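Local structure of tautomerase (Advenella mimigardefordensis DPN7, 6VVW) at residues A[83-88]-A[97-102]; A[27-30]-A[35-38]. The protein belongs to the tautomerase family of the MIF clan, a beta-alpha-beta protein with two such units in each chain and three chains in the assembly. One frame throughout, in Å; residues are numbered along the deposited sequence.

Contact 1: residues A[83-88]-A[97-102]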
loop_
_atom_site.group_PDB
_atom_site.type_symbol
_atom_site.label_atom_id
_atom_site.label_comp_id
_atom_site.label_asym_id
_atom_site.label_seq_id
_atom_site.Cartn_x
_atom_site.Cartn_y
_atom_site.Cartn_z
ATOM N N ALA A 83 9.652 14.469 -12.462
ATOM C CA ALA A 83 8.478 15.186 -12.947
ATOM C C ALA A 83 7.294 15.035 -12.006
ATOM O O ALA A 83 6.429 15.908 -11.968
ATOM C CB ALA A 83 8.091 14.707 -14.338
ATOM N N ILE A 84 7.236 13.944 -11.244
ATOM C CA ILE A 84 6.084 13.646 -10.398
ATOM C C ILE A 84 6.203 14.354 -9.062
ATOM O O ILE A 84 5.189 14.771 -8.476
ATOM C CB ILE A 84 5.943 12.123 -10.229
ATOM C CG1 ILE A 84 5.112 11.521 -11.354
ATOM C CG2 ILE A 84 5.313 11.771 -8.929
ATOM C CD1 ILE A 84 5.396 10.048 -11.583
ATOM N N ASN A 85 7.430 14.501 -8.559
ATOM C CA ASN A 85 7.668 15.482 -7.510
ATOM C C ASN A 85 7.372 16.892 -8.016
ATOM O O ASN A 85 6.821 17.715 -7.280
ATOM C CB ASN A 85 9.105 15.348 -7.002
ATOM C CG ASN A 85 9.455 16.353 -5.934
ATOM O OD1 ASN A 85 9.748 17.506 -6.231
ATOM N ND2 ASN A 85 9.472 15.911 -4.684
ATOM N N LYS A 86 7.705 17.185 -9.277
ATOM C CA LYS A 86 7.389 18.495 -9.838
ATOM C C LYS A 86 5.892 18.759 -9.795
ATOM O O LYS A 86 5.449 19.818 -9.346
ATOM C CB LYS A 86 7.901 18.589 -11.275
ATOM C CG LYS A 86 7.677 19.944 -11.952
ATOM C CD LYS A 86 8.989 20.519 -12.447
ATOM C CE LYS A 86 9.792 21.056 -11.265
ATOM N NZ LYS A 86 11.088 21.703 -11.609
ATOM N N THR A 87 5.097 17.798 -10.256
ATOM C CA THR A 87 3.649 17.970 -10.324
ATOM C C THR A 87 3.040 18.032 -8.934
ATOM O O THR A 87 2.212 18.907 -8.637
ATOM C CB THR A 87 3.037 16.818 -11.125
ATOM O OG1 THR A 87 3.426 16.930 -12.494
ATOM C CG2 THR A 87 1.521 16.824 -11.045
ATOM N N ALA A 88 3.425 17.084 -8.074
ATOM C CA ALA A 88 2.947 17.085 -6.703
ATOM C C ALA A 88 3.189 18.428 -6.054
ATOM O O ALA A 88 2.316 18.966 -5.363
ATOM C CB ALA A 88 3.638 15.986 -5.910
ATOM N N SER A 97 10.754 18.433 -0.846
ATOM C CA SER A 97 11.442 17.534 0.068
ATOM C C SER A 97 10.539 16.507 0.723
ATOM O O SER A 97 11.047 15.500 1.229
ATOM C CB SER A 97 12.107 18.332 1.174
ATOM O OG SER A 97 12.103 17.552 2.359
ATOM N N CYS A 98 9.224 16.739 0.760
ATOM C CA CYS A 98 8.338 15.955 1.615
ATOM C C CYS A 98 7.593 14.873 0.868
ATOM O O CYS A 98 6.762 14.180 1.471
ATOM C CB CYS A 98 7.317 16.854 2.311
ATOM S SG CYS A 98 5.813 17.062 1.374
ATOM N N ILE A 99 7.872 14.702 -0.415
ATOM C CA ILE A 99 7.245 13.659 -1.212
ATOM C C ILE A 99 8.148 12.438 -1.226
ATOM O O ILE A 99 9.313 12.519 -1.624
ATOM C CB ILE A 99 6.968 14.156 -2.631
ATOM C CG1 ILE A 99 5.795 15.156 -2.588
ATOM C CG2 ILE A 99 6.709 12.963 -3.554
ATOM C CD1 ILE A 99 6.079 16.494 -3.240
ATOM N N ARG A 100 7.630 11.312 -0.778
ATOM C CA ARG A 100 8.379 10.074 -0.813
ATOM C C ARG A 100 7.719 9.181 -1.837
ATOM O O ARG A 100 6.622 8.677 -1.607
ATOM C CB ARG A 100 8.413 9.416 0.554
ATOM C CG ARG A 100 9.254 10.169 1.477
ATOM C CD ARG A 100 10.539 10.557 0.790
ATOM N NE ARG A 100 11.540 10.905 1.780
ATOM C CZ ARG A 100 12.006 12.131 1.977
ATOM N NH1 ARG A 100 11.578 13.132 1.237
ATOM N NH2 ARG A 100 12.904 12.352 2.920
ATOM N N THR A 101 8.372 8.994 -2.967
ATOM C CA THR A 101 7.885 8.070 -3.970
ATOM C C THR A 101 8.593 6.736 -3.822
ATOM O O THR A 101 9.658 6.630 -3.215
ATOM C CB THR A 101 8.094 8.640 -5.361
ATOM O OG1 THR A 101 7.773 10.028 -5.316
ATOM C CG2 THR A 101 7.189 7.973 -6.358
ATOM N N MET A 102 7.976 5.713 -4.380
ATOM C CA MET A 102 8.358 4.340 -4.098
ATOM C C MET A 102 8.012 3.542 -5.350
ATOM O O MET A 102 6.839 3.242 -5.588
ATOM C CB MET A 102 7.618 3.819 -2.875
ATOM C CG MET A 102 8.063 4.388 -1.538
ATOM S SD MET A 102 7.405 6.012 -1.182
ATOM C CE MET A 102 5.690 5.642 -1.514
#
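Ile99 meets Asn85 and Ala88 where helix 74-92 lies against strand 99-106, the closing strand of the beta-alpha-beta unit that starts with strand 62-69. It is a compact example of how the helix of such a unit packs on its strand: one branched side chain on the strand touches two residues of the helix. The tight part is built around the longer branch of Ile99. With CG1 set anti to its carbonyl carbon (chi1 -72°), that branch runs toward the helix, and its terminal CD1 rests 3.7 Å from Ala88 CB. The amide of Asn85 comes in from the side; its ND2 stands 3.7 Å from Ile99 CB and equally near CD1. That nitrogen donates a hydrogen bond to Asp96 O, just before the strand, which ties helix to loop while the same group lies against aliphatic carbon. Farther along the strand the fit slackens: Ile84 and Thr101 approach the opposite segment only to 4.7 Å and pack on Ile64 of strand 62-69, Thr101 also on Leu81. Along the edge of strand 99-106 not paired with 62-69, Thr101 and Met102 form an antiparallel ladder with a strand of the second subunit, whose Arg40 bonds to Cys98 O and whose Gly116 packs on Asn85. Lys86, whose CB bond points away from the strand, is exposed, whereas Thr87 packs on helix 16-30. Thr87 OG1 donates to Ala83 O at 3.2 Å, and Thr87 N reaches that oxygen from the opposite face of its carbonyl plane.

Contact 2: residues A[27-30]-A[35-38]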
loop_
_atom_site.group_PDB
_atom_site.type_symbol
_atom_site.label_atom_id
_atom_site.label_comp_id
_atom_site.label_asym_id
_atom_site.label_seq_id
_atom_site.Cartn_x
_atom_site.Cartn_y
_atom_site.Cartn_z
ATOM N N VAL A 27 1.545 13.157 -16.794
ATOM C CA VAL A 27 2.979 13.002 -16.586
ATOM C C VAL A 27 3.352 11.529 -16.576
ATOM O O VAL A 27 4.495 11.177 -16.916
ATOM C CB VAL A 27 3.419 13.701 -15.284
ATOM C CG1 VAL A 27 4.650 13.062 -14.678
ATOM C CG2 VAL A 27 3.712 15.158 -15.529
ATOM N N ILE A 28 2.405 10.647 -16.247
ATOM C CA ILE A 28 2.713 9.228 -16.289
ATOM C C ILE A 28 2.788 8.741 -17.731
ATOM O O ILE A 28 3.664 7.942 -18.078
ATOM C CB ILE A 28 1.717 8.425 -15.452
ATOM C CG1 ILE A 28 1.990 8.691 -13.982
ATOM C CG2 ILE A 28 1.947 6.981 -15.679
ATOM C CD1 ILE A 28 1.248 7.811 -13.074
ATOM N N GLU A 29 1.912 9.234 -18.606
ATOM C CA GLU A 29 2.176 9.067 -20.027
ATOM C C GLU A 29 3.494 9.727 -20.397
ATOM O O GLU A 29 4.398 9.096 -20.954
ATOM C CB GLU A 29 1.090 9.693 -20.885
ATOM C CG GLU A 29 -0.299 9.746 -20.363
ATOM C CD GLU A 29 -1.070 10.816 -21.109
ATOM O OE1 GLU A 29 -0.731 12.003 -20.930
ATOM O OE2 GLU A 29 -1.956 10.467 -21.934
ATOM N N GLN A 30 3.613 11.018 -20.095
ATOM C CA GLN A 30 4.766 11.816 -20.490
ATOM C C GLN A 30 6.073 11.182 -20.046
ATOM O O GLN A 30 7.154 11.605 -20.473
ATOM C CB GLN A 30 4.648 13.226 -19.913
ATOM C CG GLN A 30 4.002 14.232 -20.840
ATOM C CD GLN A 30 4.224 15.639 -20.368
ATOM O OE1 GLN A 30 4.673 15.864 -19.249
ATOM N NE2 GLN A 30 3.944 16.600 -21.227
ATOM N N ALA A 35 0.235 3.818 -22.569
ATOM C CA ALA A 35 -0.524 4.817 -23.304
ATOM C C ALA A 35 -1.350 5.629 -22.320
ATOM O O ALA A 35 -0.966 6.738 -21.922
ATOM C CB ALA A 35 -1.435 4.162 -24.337
ATOM N N LEU A 36 -2.484 5.060 -21.925
ATOM C CA LEU A 36 -3.355 5.606 -20.896
ATOM C C LEU A 36 -4.032 4.466 -20.137
ATOM O O LEU A 36 -3.784 4.326 -18.940
ATOM C CB LEU A 36 -4.367 6.577 -21.509
ATOM C CG LEU A 36 -4.653 7.836 -20.701
ATOM C CD1 LEU A 36 -3.435 8.249 -19.955
ATOM C CD2 LEU A 36 -5.076 8.943 -21.628
ATOM N N PRO A 37 -4.813 3.568 -20.798
ATOM C CA PRO A 37 -5.658 2.623 -20.048
ATOM C C PRO A 37 -4.948 1.829 -18.972
ATOM O O PRO A 37 -5.594 1.185 -18.139
ATOM C CB PRO A 37 -6.176 1.679 -21.136
ATOM C CG PRO A 37 -6.064 2.442 -22.392
ATOM C CD PRO A 37 -4.872 3.311 -22.247
ATOM N N SER A 38 -3.617 1.865 -18.994
ATOM C CA SER A 38 -2.802 1.125 -18.041
ATOM C C SER A 38 -2.633 1.869 -16.730
ATOM O O SER A 38 -2.481 1.247 -15.673
ATOM C CB SER A 38 -1.434 0.866 -18.658
ATOM O OG SER A 38 -1.015 2.017 -19.379
#
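Glu29 lies across Leu36, its carboxylate end set against the methyl groups of the leucine. OE2 of Glu29 is 3.3 Å from Leu36 CD1 and 3.5 Å from Leu36 CD2, so one oxygen touches both branches of the leucine. Lower down the same side chain, Glu29 CG is 3.5 Å from Leu36 CD1 and also 3.5 Å from Ala35 O; both partners lie on the same side of CG, the one facing the loop. No hydrogen bond joins the two segments, and this small contact at the surface rests on van der Waals touching alone. Two torsions bring the acid here. Its CG is beside the backbone N but well short of a staggered position (chi1 -31°), and the chain then runs out extended (chi2 160°), which carries the carboxylate past Ala35 to the leucine. The methyl of Ala35 points away from the helix, leaving its carbonyl to do the touching.

Outside this first shell, Thr31 OG1 bonds to the carbonyls of both Val27 and Ile28 near the C-terminal end of the helix, while Ile28 packs on Pro2 and Ile39. Val27 packs on helix 74-92, and Leu36 also packs on Gly55 of the third subunit. Residues 35-37 touch a crystal neighbour as well, which may influence the loop's conformation. The loop turns the chain back from helix 16-30 into strand 40-43, a return connection typical of the beta-alpha-beta unit, here the one that pairs strand 40-43 in parallel with strand 3-8.

In the fold
Contacts 1 and 2 are counterparts in the two halves of the chain: each joins a helix to the chain that follows it, in contact 1 the next strand itself, in contact 2 the loop leading to it. Their centres are about 17 Å apart, yet they meet where the two helices lie side by side. Val27 of contact 2 makes the junction, with its CG2 3.5 Å from Thr87 OG1 and its CG1 3.7 Å from Ile84 CG1 and 3.8 Å from Ala83 CB. Contact 1 is buried and adjoins the second subunit, whereas contact 2 lies at the surface and touches the third, so the pair faces different neighbours in the trimer.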